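Local coordinates for protein intimin (Escherichia coli, PDB 6TPL) that is an adhesin that probably attaches the bacterium to host cells through a passenger whose Ig-like juncture domains adopt a constitutively extended conformation, at residues Y126-M131 / Q140-T145; L177-V182 / A186-A191. One frame throughout, in Å; residues are numbered along the deposited sequence.

Contact 1. Residues Y126-M131 / Q140-T145; sequences YTVKVM and QEVTFT
Gln140, whose CG lies 4.1 Å from Val130 CG1, gives its backbone N to a hydrogen bond with the hydroxyl OG1 of Thr158, but no hydrogen bond runs between 126-131 and 140-145. The two segments meet through apolar side chains instead, and their strand axes stay 9.1 Å apart at the nearest point, too far for backbone pairing. Val130 and Val142 reach toward each other tip to tip, CG2 of Val130 standing 3.7 Å from CG2 of Val142. These are the branches beside each backbone N; the other methyl of Val142, CG1, lies anti to its N (chi1 180°) and is turned to Val128, meeting CG1 of that residue at 4.1 Å. Val142 thus spans both valines of the facing strand. The second methyl of Val128, CG2, approaches the Phe144 ring obliquely, 3.7 Å from CE2, and the ring meets Val166 as well. The strands run 143° apart, roughly antiparallel, as opposed layers of an Ig-like sandwich. Strand 124-132 is hydrogen-bonded to strands 105-111 and 163-169, whereas strand 141-146 lies in the other sheet, paired with strands 155-157 and 174-181.

Contact 2. Residues L177-V182 / A186-A191; sequences LVSARV and AVDVKA
This is an antiparallel beta-hairpin contact, in which the short strand 189-190 folds back along strand 174-181 in the second Ig-like domain. Ala180 and Val189 form a hydrogen-bonded pair: Ala180 N lies 2.8 Å from Val189 O, and the return bond from Val189 N to Ala180 O is longer, 3.1 Å, and bent (136° at the hydrogen). A straighter bond, 2.9 Å from Ala191 N to Val178 O, continues the ladder. Between them Ser179 and Lys190 make a non-hydrogen-bonded pair, bridged by side chains. Bent at chi2 (-64°), the lysine chain brings NZ to 2.8 Å from Ser179 OG, while the same NZ forms a 2.7 Å salt bridge with Asp188 OD2, which it meets from above the carboxylate plane. A methionine at Lys190 would probably leave the Asp188 carboxylate without its charge partner and Ser179 OG without this donor. Toward the turn the strands part, and a water accepts from Val182 N and donates to Val187 O, 2.8 Å away. Ala180 and Val189 face inward, onto Ile106 and Ile109 of strand 105-111, while Ser179 and Lys190 lie on the other face, as expected for a layer of an Ig-like beta sandwich.

In the fold
From the N terminus, the chain runs through the first Ig-like domain before reaching either contact. In the second, strand 124-132 leads through eight residues, including the short strand 135-136, to 140-145, and contact 1 closes this crossing from one sheet to the other. Strands 150-151, 155-157 and 163-169 follow before contact 2 closes a beta hairpin, with three residues between its segments. The contacts are therefore in series, neither nested nor crossed. Both reach one sheet: strand 141-146 of contact 1 flanks strand 174-181 of contact 2, with Thr145 O and Ser179 N probably hydrogen-bonded at 2.9 Å. Tyr126 also joins them across the sandwich, packing on Val178 and Ala191.

Contact 1. Residues Y126-M131 / Q140-T145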
loop_
_atom_site.group_PDB
_atom_site.type_symbol
_atom_site.label_atom_id
_atom_site.label_comp_id
_atom_site.label_asym_id
_atom_site.label_seq_id
_atom_site.Cartn_x
_atom_site.Cartn_y
_atom_site.Cartn_z
ATOM N N TYR A 126 -3.537 -11.839 4.996
ATOM C CA TYR A 126 -3.258 -10.437 5.277
ATOM C C TYR A 126 -2.371 -10.354 6.506
ATOM O O TYR A 126 -2.652 -11.005 7.517
ATOM C CB TYR A 126 -4.542 -9.647 5.528
ATOM C CG TYR A 126 -5.449 -9.542 4.334
ATOM C CD1 TYR A 126 -6.309 -10.577 3.998
ATOM C CD2 TYR A 126 -5.453 -8.403 3.549
ATOM C CE1 TYR A 126 -7.142 -10.486 2.907
ATOM C CE2 TYR A 126 -6.280 -8.297 2.454
ATOM C CZ TYR A 126 -7.126 -9.343 2.136
ATOM O OH TYR A 126 -7.956 -9.252 1.048
ATOM N N THR A 127 -1.326 -9.533 6.431
ATOM C CA THR A 127 -0.374 -9.370 7.522
ATOM C C THR A 127 -0.248 -7.888 7.842
ATOM O O THR A 127 0.117 -7.089 6.974
ATOM C CB THR A 127 0.986 -9.969 7.157
ATOM O OG1 THR A 127 0.832 -11.363 6.836
ATOM C CG2 THR A 127 1.970 -9.826 8.310
ATOM N N VAL A 128 -0.563 -7.529 9.082
ATOM C CA VAL A 128 -0.462 -6.162 9.576
ATOM C C VAL A 128 0.705 -6.096 10.550
ATOM O O VAL A 128 0.986 -7.059 11.273
ATOM C CB VAL A 128 -1.768 -5.713 10.260
ATOM C CG1 VAL A 128 -1.518 -4.493 11.120
ATOM C CG2 VAL A 128 -2.840 -5.447 9.221
ATOM N N LYS A 129 1.389 -4.956 10.561
ATOM C CA LYS A 129 2.445 -4.685 11.525
ATOM C C LYS A 129 2.069 -3.457 12.341
ATOM O O LYS A 129 1.519 -2.489 11.807
ATOM C CB LYS A 129 3.794 -4.463 10.839
ATOM C CG LYS A 129 4.984 -4.623 11.771
ATOM C CD LYS A 129 6.285 -4.297 11.061
ATOM C CE LYS A 129 7.494 -4.656 11.909
ATOM N NZ LYS A 129 8.766 -4.391 11.174
ATOM N N VAL A 130 2.367 -3.505 13.636
ATOM C CA VAL A 130 2.103 -2.409 14.559
ATOM C C VAL A 130 3.425 -1.985 15.177
ATOM O O VAL A 130 4.200 -2.833 15.634
ATOM C CB VAL A 130 1.104 -2.821 15.654
ATOM C CG1 VAL A 130 0.879 -1.667 16.609
ATOM C CG2 VAL A 130 -0.199 -3.276 15.033
ATOM N N MET A 131 3.670 -0.676 15.222
ATOM C CA MET A 131 4.919 -0.162 15.759
ATOM C C MET A 131 4.667 1.072 16.617
ATOM O O MET A 131 3.645 1.751 16.496
ATOM C CB MET A 131 5.911 0.177 14.636
ATOM C CG MET A 131 6.071 -0.928 13.613
ATOM S SD MET A 131 7.401 -0.601 12.429
ATOM C CE MET A 131 8.855 -0.875 13.437
ATOM N N GLN A 140 -0.687 -6.309 20.842
ATOM C CA GLN A 140 -1.645 -5.279 20.462
ATOM C C GLN A 140 -2.767 -5.919 19.655
ATOM O O GLN A 140 -2.509 -6.685 18.720
ATOM C CB GLN A 140 -0.956 -4.187 19.642
ATOM C CG GLN A 140 -1.844 -3.013 19.290
ATOM C CD GLN A 140 -1.935 -1.999 20.412
ATOM O OE1 GLN A 140 -1.105 -1.991 21.323
ATOM N NE2 GLN A 140 -2.938 -1.134 20.348
ATOM N N GLU A 141 -4.009 -5.611 20.016
ATOM C CA GLU A 141 -5.159 -6.192 19.332
ATOM C C GLU A 141 -5.410 -5.452 18.025
ATOM O O GLU A 141 -5.731 -4.257 18.035
ATOM C CB GLU A 141 -6.402 -6.140 20.222
ATOM C CG GLU A 141 -6.439 -7.212 21.303
ATOM C CD GLU A 141 -7.820 -7.384 21.917
ATOM O OE1 GLU A 141 -7.981 -8.300 22.748
ATOM O OE2 GLU A 141 -8.739 -6.612 21.570
ATOM N N VAL A 142 -5.250 -6.153 16.906
ATOM C CA VAL A 142 -5.620 -5.646 15.591
ATOM C C VAL A 142 -6.959 -6.253 15.214
ATOM O O VAL A 142 -7.116 -7.480 15.226
ATOM C CB VAL A 142 -4.551 -5.986 14.540
ATOM C CG1 VAL A 142 -4.970 -5.448 13.179
ATOM C CG2 VAL A 142 -3.196 -5.437 14.954
ATOM N N THR A 143 -7.928 -5.406 14.882
ATOM C CA THR A 143 -9.250 -5.857 14.468
ATOM C C THR A 143 -9.388 -5.697 12.958
ATOM O O THR A 143 -9.062 -4.637 12.405
ATOM C CB THR A 143 -10.357 -5.088 15.197
ATOM O OG1 THR A 143 -10.263 -5.335 16.607
ATOM C CG2 THR A 143 -11.731 -5.536 14.700
ATOM N N PHE A 144 -9.854 -6.761 12.301
ATOM C CA PHE A 144 -9.997 -6.826 10.853
ATOM C C PHE A 144 -11.475 -6.876 10.481
ATOM O O PHE A 144 -12.276 -7.501 11.181
ATOM C CB PHE A 144 -9.317 -8.083 10.268
ATOM C CG PHE A 144 -7.826 -8.144 10.466
ATOM C CD1 PHE A 144 -7.282 -8.590 11.666
ATOM C CD2 PHE A 144 -6.965 -7.787 9.438
ATOM C CE1 PHE A 144 -5.911 -8.658 11.851
ATOM C CE2 PHE A 144 -5.588 -7.849 9.613
ATOM C CZ PHE A 144 -5.061 -8.286 10.820
ATOM N N THR A 145 -11.831 -6.267 9.349
ATOM C CA THR A 145 -13.165 -6.389 8.774
ATOM C C THR A 145 -13.033 -6.607 7.272
ATOM O O THR A 145 -11.975 -6.364 6.689
ATOM C CB THR A 145 -14.033 -5.153 9.044
ATOM O OG1 THR A 145 -13.410 -3.989 8.492
ATOM C CG2 THR A 145 -14.228 -4.956 10.535
#

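Contact 2. Residues L177-V182 / A186-A191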
loop_
_atom_site.group_PDB
_atom_site.type_symbol
_atom_site.label_atom_id
_atom_site.label_comp_id
_atom_site.label_asym_id
_atom_site.label_seq_id
_atom_site.Cartn_x
_atom_site.Cartn_y
_atom_site.Cartn_z
ATOM N N LEU A 177 -12.568 -5.866 0.089
ATOM C CA LEU A 177 -11.719 -4.876 0.741
ATOM C C LEU A 177 -11.636 -5.216 2.221
ATOM O O LEU A 177 -12.641 -5.150 2.936
ATOM C CB LEU A 177 -12.260 -3.464 0.534
ATOM C CG LEU A 177 -11.462 -2.348 1.216
ATOM C CD1 LEU A 177 -9.997 -2.413 0.812
ATOM C CD2 LEU A 177 -12.062 -0.992 0.877
ATOM N N VAL A 178 -10.442 -5.575 2.673
ATOM C CA VAL A 178 -10.177 -5.816 4.084
ATOM C C VAL A 178 -9.659 -4.528 4.707
ATOM O O VAL A 178 -8.852 -3.812 4.111
ATOM C CB VAL A 178 -9.172 -6.968 4.264
ATOM C CG1 VAL A 178 -8.634 -6.986 5.683
ATOM C CG2 VAL A 178 -9.824 -8.308 3.937
ATOM N N SER A 179 -10.145 -4.221 5.901
ATOM C CA SER A 179 -9.702 -3.071 6.674
ATOM C C SER A 179 -9.171 -3.545 8.019
ATOM O O SER A 179 -9.508 -4.634 8.492
ATOM C CB SER A 179 -10.840 -2.060 6.891
ATOM O OG SER A 179 -11.263 -1.495 5.661
ATOM N N ALA A 180 -8.332 -2.714 8.635
ATOM C CA ALA A 180 -7.735 -3.036 9.921
ATOM C C ALA A 180 -7.634 -1.782 10.772
ATOM O O ALA A 180 -7.575 -0.662 10.254
ATOM C CB ALA A 180 -6.344 -3.663 9.755
ATOM N N ARG A 181 -7.605 -1.982 12.089
ATOM C CA ARG A 181 -7.528 -0.864 13.014
ATOM C C ARG A 181 -6.960 -1.341 14.339
ATOM O O ARG A 181 -7.061 -2.518 14.696
ATOM C CB ARG A 181 -8.902 -0.231 13.249
ATOM C CG ARG A 181 -9.865 -1.170 13.963
ATOM C CD ARG A 181 -11.251 -0.550 14.118
ATOM N NE ARG A 181 -12.128 -1.358 14.962
ATOM C CZ ARG A 181 -13.046 -2.202 14.498
ATOM N NH1 ARG A 181 -13.207 -2.351 13.192
ATOM N NH2 ARG A 181 -13.802 -2.900 15.340
ATOM N N VAL A 182 -6.372 -0.400 15.071
ATOM C CA VAL A 182 -6.017 -0.589 16.469
ATOM C C VAL A 182 -6.712 0.503 17.269
ATOM O O VAL A 182 -7.163 1.515 16.727
ATOM C CB VAL A 182 -4.492 -0.557 16.706
ATOM C CG1 VAL A 182 -3.819 -1.748 16.027
ATOM C CG2 VAL A 182 -3.912 0.761 16.224
ATOM N N ALA A 186 -6.832 7.045 14.876
ATOM C CA ALA A 186 -7.976 7.410 14.040
ATOM C C ALA A 186 -7.632 7.259 12.555
ATOM O O ALA A 186 -7.688 8.200 11.765
ATOM C CB ALA A 186 -8.426 8.828 14.369
ATOM N N VAL A 187 -7.292 6.028 12.179
ATOM C CA VAL A 187 -6.960 5.702 10.796
ATOM C C VAL A 187 -7.655 4.401 10.421
ATOM O O VAL A 187 -7.422 3.362 11.051
ATOM C CB VAL A 187 -5.441 5.582 10.579
ATOM C CG1 VAL A 187 -5.135 5.173 9.145
ATOM C CG2 VAL A 187 -4.747 6.894 10.934
ATOM N N ASP A 188 -8.499 4.457 9.389
ATOM C CA ASP A 188 -9.202 3.299 8.830
ATOM C C ASP A 188 -8.282 2.657 7.796
ATOM O O ASP A 188 -8.328 2.974 6.608
ATOM C CB ASP A 188 -10.530 3.756 8.230
ATOM C CG ASP A 188 -11.379 2.618 7.709
ATOM O OD1 ASP A 188 -11.072 1.445 7.996
ATOM O OD2 ASP A 188 -12.368 2.904 6.998
ATOM N N VAL A 189 -7.419 1.747 8.256
ATOM C CA VAL A 189 -6.374 1.222 7.386
ATOM C C VAL A 189 -6.979 0.248 6.385
ATOM O O VAL A 189 -7.641 -0.728 6.764
ATOM C CB VAL A 189 -5.260 0.551 8.203
ATOM C CG1 VAL A 189 -4.271 -0.136 7.263
ATOM C CG2 VAL A 189 -4.546 1.570 9.074
ATOM N N LYS A 190 -6.743 0.503 5.100
ATOM C CA LYS A 190 -7.289 -0.312 4.023
ATOM C C LYS A 190 -6.193 -1.184 3.424
ATOM O O LYS A 190 -5.094 -0.696 3.130
ATOM C CB LYS A 190 -7.901 0.565 2.928
ATOM C CG LYS A 190 -8.963 1.532 3.409
ATOM C CD LYS A 190 -10.157 0.786 3.961
ATOM C CE LYS A 190 -11.220 1.739 4.476
ATOM N NZ LYS A 190 -12.401 1.007 5.016
ATOM N N ALA A 191 -6.495 -2.463 3.240
ATOM C CA ALA A 191 -5.610 -3.360 2.517
ATOM C C ALA A 191 -5.782 -3.156 1.015
ATOM O O ALA A 191 -6.756 -2.539 0.571
ATOM C CB ALA A 191 -5.917 -4.809 2.886
HETATM O O HOH W 1 -10.252 0.040 10.094
HETATM O O HOH W 2 -6.284 2.402 13.471
#